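Local coordinates for protein phosphotransferase system, mannose/fructose/N-acetylgalactosamine-specific component IIB (Thermoanaerobacter tengcongensis, PDB 3LFJ) that probably transfers phosphate from a phosphohistidine to an incoming sugar, as the IIB component of a mannose-family phosphotransferase system, at residues 60-63 against 64-67; 109-112 against 113-117. All coordinates share one frame; numbering follows the deposited sequence.

Interaction 1 of 2, residues 60-63 against 64-67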
ATOM      1  N   VAL A  60      10.282  13.750   2.816  1.00 12.99           N
ATOM      2  CA  VAL A  60      11.368  14.707   3.067  1.00 14.49           C
ATOM      3  C   VAL A  60      12.753  14.139   2.806  1.00 18.94           C
ATOM      4  O   VAL A  60      13.730  14.885   2.936  1.00 20.81           O
ATOM      5  CB  VAL A  60      11.290  15.300   4.483  1.00 16.15           C
ATOM      6  CG1 VAL A  60       9.955  16.034   4.656  1.00 18.84           C
ATOM      7  CG2 VAL A  60      11.432  14.259   5.542  1.00 15.19           C
ATOM      8  N   ASP A  61      12.832  12.867   2.393  1.00 13.14           N
ATOM      9  CA  ASP A  61      14.096  12.121   2.255  1.00 12.77           C
ATOM     10  C   ASP A  61      14.524  12.099   0.792  1.00 13.83           C
ATOM     11  O   ASP A  61      14.091  11.247   0.014  1.00 15.08           O
ATOM     12  CB  ASP A  61      13.908  10.695   2.781  1.00 13.50           C
ATOM     13  CG  ASP A  61      15.182   9.870   2.760  1.00 19.75           C
ATOM     14  OD1 ASP A  61      16.170  10.208   2.060  1.00 17.62           O
ATOM     15  OD2 ASP A  61      15.187   8.853   3.473  1.00 25.89           O
ATOM     16  N   GLU A  62      15.360  13.054   0.408  1.00 13.93           N
ATOM     17  CA  GLU A  62      15.718  13.179  -0.997  1.00 13.75           C
ATOM     18  C   GLU A  62      16.546  11.997  -1.495  1.00 12.80           C
ATOM     19  O   GLU A  62      16.408  11.602  -2.650  1.00 14.57           O
ATOM     20  CB  GLU A  62      16.435  14.510  -1.237  1.00 19.96           C
ATOM     21  CG  GLU A  62      15.504  15.724  -1.045  1.00 28.26           C
ATOM     22  CD  GLU A  62      14.867  16.233  -2.324  0.03 33.12           C
ATOM     23  OE1 GLU A  62      14.437  15.418  -3.174  0.70 33.84           O
ATOM     24  OE2 GLU A  62      14.787  17.471  -2.461  0.46 35.96           O
ATOM     25  N   PHE A  63      17.385  11.436  -0.627  1.00 14.61           N
ATOM     26  CA  PHE A  63      18.213  10.312  -1.024  1.00 13.28           C
ATOM     27  C   PHE A  63      17.345   9.129  -1.421  1.00 15.03           C
ATOM     28  O   PHE A  63      17.535   8.527  -2.488  1.00 14.83           O
ATOM     29  CB  PHE A  63      19.166   9.924   0.108  1.00 14.74           C
ATOM     30  CG  PHE A  63      20.125   8.828  -0.262  1.00 17.37           C
ATOM     31  CD1 PHE A  63      21.347   9.123  -0.835  1.00 21.85           C
ATOM     32  CD2 PHE A  63      19.795   7.495  -0.031  1.00 21.18           C
ATOM     33  CE1 PHE A  63      22.233   8.115  -1.173  1.00 24.79           C
ATOM     34  CE2 PHE A  63      20.670   6.491  -0.376  1.00 23.24           C
ATOM     35  CZ  PHE A  63      21.892   6.802  -0.950  1.00 24.68           C
ATOM     36  N   MET A  64      16.388   8.778  -0.563  1.00 15.25           N
ATOM     37  CA  MET A  64      15.566   7.614  -0.865  1.00 15.57           C
ATOM     38  C   MET A  64      14.544   7.899  -1.964  1.00 17.46           C
ATOM     39  O   MET A  64      14.169   6.997  -2.710  1.00 16.51           O
ATOM     40  CB  MET A  64      14.893   7.049   0.398  1.00 17.53           C
ATOM     41  CG  MET A  64      15.860   6.257   1.278  1.00 20.40           C
ATOM     42  SD  MET A  64      16.919   5.067   0.454  1.00 23.46           S
ATOM     43  CE  MET A  64      15.723   3.836  -0.067  1.00 22.83           C
ATOM     44  N   LYS A  65      14.091   9.146  -2.084  1.00 14.66           N
ATOM     45  CA  LYS A  65      13.223   9.471  -3.208  1.00 14.84           C
ATOM     46  C   LYS A  65      13.941   9.187  -4.521  1.00 16.87           C
ATOM     47  O   LYS A  65      13.346   8.622  -5.430  1.00 19.51           O
ATOM     48  CB  LYS A  65      12.730  10.909  -3.153  1.00 16.99           C
ATOM     49  CG  LYS A  65      11.660  11.110  -2.096  1.00 19.70           C
ATOM     50  CD  LYS A  65      10.938  12.433  -2.280  1.00 22.50           C
ATOM     51  CE  LYS A  65      11.735  13.579  -1.729  1.00 28.13           C
ATOM     52  NZ  LYS A  65      10.926  14.833  -1.855  1.00 30.77           N
ATOM     53  N   ASN A  66      15.220   9.549  -4.593  1.00 16.76           N
ATOM     54  CA  ASN A  66      15.991   9.256  -5.800  1.00 15.88           C
ATOM     55  C   ASN A  66      16.166   7.754  -6.000  1.00 17.47           C
ATOM     56  O   ASN A  66      15.989   7.252  -7.115  1.00 18.13           O
ATOM     57  CB  ASN A  66      17.352   9.942  -5.769  1.00 15.51           C
ATOM     58  CG  ASN A  66      18.167   9.645  -7.014  1.00 22.06           C
ATOM     59  OD1 ASN A  66      17.733   9.938  -8.136  1.00 26.16           O
ATOM     60  ND2 ASN A  66      19.339   9.067  -6.827  1.00 24.36           N
ATOM     61  N   ILE A  67      16.514   7.033  -4.928  1.00 14.66           N
ATOM     62  CA  ILE A  67      16.663   5.571  -5.027  1.00 16.51           C
ATOM     63  C   ILE A  67      15.388   4.921  -5.582  1.00 17.35           C
ATOM     64  O   ILE A  67      15.438   4.112  -6.513  1.00 17.13           O
ATOM     65  CB  ILE A  67      17.015   4.937  -3.658  1.00 17.26           C
ATOM     66  CG1 ILE A  67      18.398   5.387  -3.176  1.00 21.87           C
ATOM     67  CG2 ILE A  67      16.916   3.398  -3.721  1.00 19.56           C
ATOM     68  CD1 ILE A  67      19.527   5.009  -4.101  1.00 23.83           C
TER
HETATM   69  O   HOH W   1      20.047   8.712  -4.041  1.00 21.44           O
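Asp61 sits at the N-cap of helix 62-70 and accepts the backbone N-H of Met64, a 3.0 Å bond from N to OD1 that is nearly straight at 171°. The donor meets the oxygen from above the carboxylate plane. With CG swung anti to its own backbone N (chi1 -176°), Asp61 runs alongside Met64, and OD2 rests 3.5 Å from Met64 CG. Backbone bonds of the first turn follow, beginning with Lys65 N to Asp61 O. The carbonyl of Phe63 has two donors, Ile67 N at 3.0 Å and a water that in turn accepts from Asn66 ND2; the same water lies above one face of the Phe63 ring, toward its rim.

Among the charged groups, Glu62 OE1 and Lys65 NZ make a long salt bridge of 3.8 Å; the ammonium's stronger partner is Ala59 O in helix 56-60. Apolar contact gathers round Phe63: Met64 SD lies at the ring edge, 5.0 Å from its centroid, a Met-aromatic contact, and Ile67 CG1 approaches Phe63 CE2 to 3.8 Å.

Carboxylates at the cap and in the first turn should interact favourably with the helix dipole, so the helix start has a direct capping bond and, probably, a favourable charge.

Interaction 2 of 2, residues 109-112 against 113-117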
ATOM      1  N   THR A 109       0.215   4.425   8.084  1.00 14.93           N
ATOM      2  CA  THR A 109       0.072   5.506   7.131  1.00 13.68           C
ATOM      3  C   THR A 109      -1.158   5.278   6.260  1.00 13.29           C
ATOM      4  O   THR A 109      -1.880   6.215   5.938  1.00 14.44           O
ATOM      5  CB  THR A 109       1.348   5.678   6.291  1.00 13.85           C
ATOM      6  OG1 THR A 109       2.466   5.917   7.170  1.00 14.13           O
ATOM      7  CG2 THR A 109       1.212   6.851   5.332  1.00 14.21           C
ATOM      8  N   CYS A 110      -1.411   4.017   5.917  1.00 13.87           N
ATOM      9  CA  CYS A 110      -2.618   3.682   5.182  1.00 16.14           C
ATOM     10  C   CYS A 110      -3.864   4.046   6.006  1.00 15.30           C
ATOM     11  O   CYS A 110      -4.787   4.678   5.495  1.00 15.12           O
ATOM     12  CB  CYS A 110      -2.603   2.202   4.798  1.00 15.08           C
ATOM     13  SG  CYS A 110      -4.074   1.710   3.875  1.00 17.51           S
ATOM     14  N   LYS A 111      -3.861   3.691   7.290  1.00 14.54           N
ATOM     15  CA  LYS A 111      -4.980   4.041   8.174  1.00 14.25           C
ATOM     16  C   LYS A 111      -5.203   5.550   8.216  1.00 15.87           C
ATOM     17  O   LYS A 111      -6.330   6.025   8.112  1.00 17.08           O
ATOM     18  CB  LYS A 111      -4.769   3.484   9.588  1.00 17.51           C
ATOM     19  CG  LYS A 111      -5.779   4.007  10.627  1.00 20.91           C
ATOM     20  CD  LYS A 111      -5.422   3.482  12.016  1.00 24.64           C
ATOM     21  CE  LYS A 111      -6.626   3.414  12.944  1.00 36.27           C
ATOM     22  NZ  LYS A 111      -7.324   4.707  13.107  1.00 35.70           N
ATOM     23  N   ARG A 112      -4.118   6.314   8.343  1.00 15.51           N
ATOM     24  CA  ARG A 112      -4.265   7.764   8.361  1.00 16.22           C
ATOM     25  C   ARG A 112      -4.936   8.318   7.102  1.00 16.70           C
ATOM     26  O   ARG A 112      -5.803   9.213   7.189  1.00 18.67           O
ATOM     27  CB  ARG A 112      -2.918   8.449   8.598  1.00 15.93           C
ATOM     28  CG  ARG A 112      -2.412   8.265  10.012  1.00 15.44           C
ATOM     29  CD  ARG A 112      -0.943   8.650  10.106  1.00 19.00           C
ATOM     30  NE  ARG A 112      -0.757  10.054   9.758  1.00 18.87           N
ATOM     31  CZ  ARG A 112       0.396  10.560   9.324  1.00 17.25           C
ATOM     32  NH1 ARG A 112       1.438   9.752   9.174  1.00 18.00           N
ATOM     33  NH2 ARG A 112       0.492  11.859   9.036  1.00 16.27           N
ATOM     34  N   VAL A 113      -4.559   7.819   5.922  1.00 14.97           N
ATOM     35  CA  VAL A 113      -5.186   8.333   4.712  1.00 13.87           C
ATOM     36  C   VAL A 113      -6.623   7.861   4.562  1.00 17.98           C
ATOM     37  O   VAL A 113      -7.464   8.609   4.087  1.00 18.90           O
ATOM     38  CB  VAL A 113      -4.402   8.064   3.412  1.00 18.32           C
ATOM     39  CG1 VAL A 113      -3.051   8.793   3.439  1.00 19.06           C
ATOM     40  CG2 VAL A 113      -4.238   6.604   3.166  1.00 21.13           C
ATOM     41  N   MET A 114      -6.911   6.631   4.962  1.00 17.61           N
ATOM     42  CA  MET A 114      -8.298   6.186   4.901  1.00 17.22           C
ATOM     43  C   MET A 114      -9.150   6.954   5.911  1.00 19.57           C
ATOM     44  O   MET A 114     -10.277   7.341   5.603  1.00 19.68           O
ATOM     45  CB  MET A 114      -8.391   4.680   5.107  1.00 16.71           C
ATOM     46  CG  MET A 114      -7.677   3.932   4.004  1.00 16.53           C
ATOM     47  SD  MET A 114      -8.080   2.179   3.986  1.00 24.54           S
ATOM     48  CE  MET A 114      -9.761   2.258   3.386  1.00 35.21           C
ATOM     49  N   ASP A 115      -8.618   7.191   7.101  1.00 18.88           N
ATOM     50  CA  ASP A 115      -9.334   8.022   8.082  1.00 19.45           C
ATOM     51  C   ASP A 115      -9.552   9.450   7.585  1.00 21.62           C
ATOM     52  O   ASP A 115     -10.505  10.129   8.003  1.00 24.87           O
ATOM     53  CB  ASP A 115      -8.620   8.024   9.431  1.00 21.31           C
ATOM     54  CG  ASP A 115      -8.748   6.700  10.163  1.00 23.40           C
ATOM     55  OD1 ASP A 115      -9.579   5.843   9.743  1.00 22.76           O
ATOM     56  OD2 ASP A 115      -8.013   6.507  11.158  1.00 23.63           O
ATOM     57  N   GLY A 116      -8.681   9.905   6.690  1.00 20.24           N
ATOM     58  CA  GLY A 116      -8.808  11.217   6.087  1.00 21.25           C
ATOM     59  C   GLY A 116      -9.735  11.270   4.885  1.00 21.21           C
ATOM     60  O   GLY A 116      -9.890  12.320   4.271  1.00 25.11           O
ATOM     61  N   GLY A 117     -10.322  10.127   4.527  1.00 20.37           N
ATOM     62  CA  GLY A 117     -11.347  10.084   3.497  1.00 22.49           C
ATOM     63  C   GLY A 117     -10.929   9.550   2.139  1.00 28.74           C
ATOM     64  O   GLY A 117     -11.722   9.517   1.197  1.00 26.06           O
TER
HETATM   65  O   HOH W   2      -9.603   3.169  10.977  1.00 34.05           O
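Lys111 and Asp115, one turn apart on helix 107-115, form a salt bridge in which Lys111 NZ stands 2.7 Å from Asp115 OD2, which accepts through its syn lone pair. The lysine chain is extended until its last torsion, where a bend (chi4 -57°) swings the ammonium into the plane of the carboxylate; along the way Lys111 CG passes 3.4 Å from the same OD2. The other oxygen, OD1, takes a hydrogen bond from a water at 2.9 Å, which is also a weak acceptor for Lys111 NZ. Asp115 OD1 also hydrogen-bonds to Tyr158 OH. Both carboxylate oxygens are thus engaged, which should restrict rotation of the group.

Beneath this bridge the backbone bonds continue, with Asp115 N 2.8 Å from Lys111 O. The helix then closes: Gly116 N reaches Arg112 O only weakly (131° at the hydrogen), Gly117 N bonds to Met114 O at 3.0 Å, and the positive phi of Gly117 (104°) completes a Schellman motif, a conformation that suits glycine.

On the buried side Cys110 SG and Met114 SD pack 4.0 Å apart, while Val113 CG2 lies against the carbonyl oxygen of Cys110.

Arg112 reaches away to a salt bridge with Asp56. Met114 and Lys111 lean on helix 145-158, Thr109, Cys110 and Val113 cover Phe104 of strand 98-104, and Val113 also meets Val83 of helix 83-91. Helix 107-115 thus packs against two helices, 145-158 and 83-91, and against a strand of the central sheet.

How the interactions relate
Together the two interactions illustrate a helix start and a helix end, on two different helices of one fold: interaction 1 opens helix 62-70 with an aspartate N-cap, and interaction 2 finishes helix 107-115 with a glycine Schellman motif. They do not touch; their centres lie about 23 Å apart and their nearest atoms about 11 Å. Interaction 1 is a surface contact about 18 Å from the centre of the chain, whereas interaction 2, at about 11 Å, is partly buried. Helix 56-60 is a common neighbour: Leu58 packs on Met64 and Lys65 of interaction 1, and Asp56 pairs with Arg112 of interaction 2. Both contacts are local, each staying within a single helix and its cap.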